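Local coordinates for BMC domain protein (Clostridiales bacterium 1_7_47FAA, PDB 4OLO) that forms part of the shell of a glycyl-radical propanediol-type bacterial microcompartment and probably binds an iron-sulfur cluster there, consistent with a role in electron transport, at residues B[56-61]-B[74-79]. Sequence-based numbering, arbitrary orientation.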
ATOM      1  N   VAL B  56       8.270  12.886 -31.297  1.00 63.55           N
ATOM      2  CA  VAL B  56       8.481  14.301 -31.624  1.00 63.21           C
ATOM      3  C   VAL B  56       7.386  15.181 -30.960  1.00 66.58           C
ATOM      4  O   VAL B  56       6.239  14.779 -30.831  1.00 66.10           O
ATOM      5  CB  VAL B  56       8.569  14.515 -33.174  1.00 65.95           C
ATOM      6  CG1 VAL B  56       8.640  15.993 -33.567  1.00 67.01           C
ATOM      7  CG2 VAL B  56       9.754  13.765 -33.757  1.00 65.78           C
ATOM      8  N   GLY B  57       7.790  16.359 -30.531  1.00 63.28           N
ATOM      9  CA  GLY B  57       6.910  17.381 -29.999  1.00 62.76           C
ATOM     10  C   GLY B  57       6.439  17.242 -28.588  1.00 66.97           C
ATOM     11  O   GLY B  57       5.669  18.087 -28.142  1.00 68.38           O
ATOM     12  N   VAL B  58       6.892  16.199 -27.876  1.00 61.48           N
ATOM     13  CA  VAL B  58       6.492  15.953 -26.498  1.00 58.05           C
ATOM     14  C   VAL B  58       7.646  15.950 -25.490  1.00 62.40           C
ATOM     15  O   VAL B  58       8.776  15.550 -25.807  1.00 60.07           O
ATOM     16  CB  VAL B  58       5.554  14.705 -26.322  1.00 59.39           C
ATOM     17  CG1 VAL B  58       4.317  14.798 -27.210  1.00 59.87           C
ATOM     18  CG2 VAL B  58       6.281  13.379 -26.546  1.00 57.99           C
ATOM     19  N   THR B  59       7.312  16.346 -24.253  1.00 61.07           N
ATOM     20  CA  THR B  59       8.126  16.262 -23.053  1.00 62.47           C
ATOM     21  C   THR B  59       7.470  15.221 -22.155  1.00 67.98           C
ATOM     22  O   THR B  59       6.253  15.148 -22.077  1.00 65.32           O
ATOM     23  CB  THR B  59       8.454  17.605 -22.400  1.00 72.12           C
ATOM     24  OG1 THR B  59       7.362  18.502 -22.315  1.00 86.87           O
ATOM     25  CG2 THR B  59       9.648  18.249 -23.034  1.00 68.97           C
ATOM     26  N   VAL B  60       8.283  14.371 -21.551  1.00 68.47           N
ATOM     27  CA  VAL B  60       7.863  13.264 -20.704  1.00 67.88           C
ATOM     28  C   VAL B  60       8.233  13.556 -19.237  1.00 73.37           C
ATOM     29  O   VAL B  60       9.367  13.953 -18.946  1.00 75.74           O
ATOM     30  CB  VAL B  60       8.561  11.963 -21.210  1.00 71.18           C
ATOM     31  CG1 VAL B  60       8.085  10.741 -20.438  1.00 71.24           C
ATOM     32  CG2 VAL B  60       8.347  11.771 -22.695  1.00 69.60           C
ATOM     33  N   GLU B  61       7.289  13.331 -18.327  1.00 69.66           N
ATOM     34  CA  GLU B  61       7.488  13.440 -16.877  1.00 70.72           C
ATOM     35  C   GLU B  61       6.961  12.212 -16.172  1.00 73.75           C
ATOM     36  O   GLU B  61       5.820  11.790 -16.413  1.00 70.32           O
ATOM     37  CB  GLU B  61       6.811  14.689 -16.278  1.00 73.22           C
ATOM     38  CG  GLU B  61       7.337  16.019 -16.795  1.00 88.48           C
ATOM     39  CD  GLU B  61       8.785  16.368 -16.514  1.00109.10           C
ATOM     40  OE1 GLU B  61       9.375  15.796 -15.567  1.00 96.11           O
ATOM     41  OE2 GLU B  61       9.321  17.238 -17.239  1.00108.13           O
ATOM     42  N   LEU B  74       2.532   8.632 -15.693  1.00 67.37           N
ATOM     43  CA  LEU B  74       3.373   9.164 -16.757  1.00 65.87           C
ATOM     44  C   LEU B  74       2.592  10.320 -17.431  1.00 66.17           C
ATOM     45  O   LEU B  74       1.430  10.146 -17.819  1.00 64.33           O
ATOM     46  CB  LEU B  74       3.757   8.058 -17.771  1.00 64.92           C
ATOM     47  CG  LEU B  74       4.703   8.464 -18.892  1.00 70.42           C
ATOM     48  CD1 LEU B  74       6.139   8.585 -18.384  1.00 72.46           C
ATOM     49  CD2 LEU B  74       4.620   7.501 -20.074  1.00 70.28           C
ATOM     50  N   ALA B  75       3.205  11.512 -17.461  1.00 62.35           N
ATOM     51  CA  ALA B  75       2.625  12.714 -18.060  1.00 61.84           C
ATOM     52  C   ALA B  75       3.457  13.118 -19.275  1.00 67.21           C
ATOM     53  O   ALA B  75       4.691  13.110 -19.217  1.00 66.18           O
ATOM     54  CB  ALA B  75       2.566  13.838 -17.052  1.00 63.76           C
ATOM     55  N   ILE B  76       2.769  13.390 -20.393  1.00 65.03           N
ATOM     56  CA  ILE B  76       3.308  13.751 -21.713  1.00 65.45           C
ATOM     57  C   ILE B  76       2.776  15.162 -22.016  1.00 68.05           C
ATOM     58  O   ILE B  76       1.562  15.368 -22.050  1.00 69.35           O
ATOM     59  CB  ILE B  76       2.794  12.694 -22.769  1.00 69.40           C
ATOM     60  CG1 ILE B  76       3.346  11.277 -22.580  1.00 71.32           C
ATOM     61  CG2 ILE B  76       2.905  13.128 -24.192  1.00 71.33           C
ATOM     62  CD1 ILE B  76       4.717  11.200 -21.971  1.00 92.06           C
ATOM     63  N   PHE B  77       3.663  16.110 -22.253  1.00 62.46           N
ATOM     64  CA  PHE B  77       3.300  17.505 -22.514  1.00 62.19           C
ATOM     65  C   PHE B  77       3.691  17.944 -23.931  1.00 65.87           C
ATOM     66  O   PHE B  77       4.781  17.622 -24.404  1.00 64.44           O
ATOM     67  CB  PHE B  77       4.046  18.429 -21.522  1.00 65.14           C
ATOM     68  CG  PHE B  77       3.796  18.178 -20.059  1.00 66.88           C
ATOM     69  CD1 PHE B  77       4.504  17.189 -19.374  1.00 68.65           C
ATOM     70  CD2 PHE B  77       2.887  18.963 -19.347  1.00 70.95           C
ATOM     71  CE1 PHE B  77       4.277  16.962 -18.016  1.00 70.21           C
ATOM     72  CE2 PHE B  77       2.666  18.741 -17.974  1.00 74.22           C
ATOM     73  CZ  PHE B  77       3.363  17.740 -17.320  1.00 71.17           C
ATOM     74  N   GLY B  78       2.837  18.749 -24.547  1.00 61.62           N
ATOM     75  CA  GLY B  78       3.071  19.323 -25.864  1.00 62.14           C
ATOM     76  C   GLY B  78       1.797  19.804 -26.528  1.00 69.03           C
ATOM     77  O   GLY B  78       0.758  19.965 -25.875  1.00 67.76           O
ATOM     78  N   ASP B  79       1.859  20.001 -27.849  1.00 68.57           N
ATOM     79  CA  ASP B  79       0.690  20.411 -28.625  1.00 70.40           C
ATOM     80  C   ASP B  79      -0.185  19.188 -28.734  1.00 72.49           C
ATOM     81  O   ASP B  79       0.340  18.087 -28.646  1.00 70.86           O
ATOM     82  CB  ASP B  79       1.107  20.936 -30.018  1.00 75.09           C
ATOM     83  CG  ASP B  79       1.870  19.926 -30.862  1.00 91.13           C
ATOM     84  OD1 ASP B  79       3.076  19.728 -30.604  1.00 92.66           O
ATOM     85  OD2 ASP B  79       1.257  19.332 -31.779  1.00 98.13           O
TER
HETATM   86  O   HOH W   1       5.060  20.420 -29.186  1.00 93.29           O
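Thr59 and Phe77 bond reciprocally through their backbones, Thr59 N to Phe77 O and Phe77 N to Thr59 O, each 2.8 Å long. Glu61 and Ala75 repeat the exchange, Glu61 N to Ala75 O and Ala75 N to Glu61 O, so the antiparallel strands are fixed in register by two hydrogen-bonded pairs, with Val60 and Ile76 as the non-hydrogen-bonded pair between them. Phe77 O also takes a weak bond from Thr59 OG1 at 3.4 Å and a CA-H...O contact from Val58. Next to Gly78, one water donates to both Gly57 O and Asp79 OD1, while Asp79, N-cap of helix 80-95, also bonds Ser82 through OD1.

On the face carrying Thr59, Glu61, Ala75 and Phe77, the side chains of Glu61 and Phe77 cross at about a right angle, Glu61 CG lying oblique to the ring and 3.4 Å from Phe77 CE1. With Phe77 CG anti to its carbonyl carbon (chi1 -59°), the ring extends along strand 58-63 toward Glu61, and Thr59 O lies at its edge. The other face is aliphatic: Ile76 CG2 meets Val58 CG1 at 3.7 Å, and Ile76 CD1 sits against both methyls of Val60, whose CG1 also reaches Leu74 CD1. Helices 42-53 and 80-95 cover this side. Such pairing exemplifies a beta hairpin at one border of this chain's antiparallel sheet, backed by helices in the alpha/beta fold of the BMC domain.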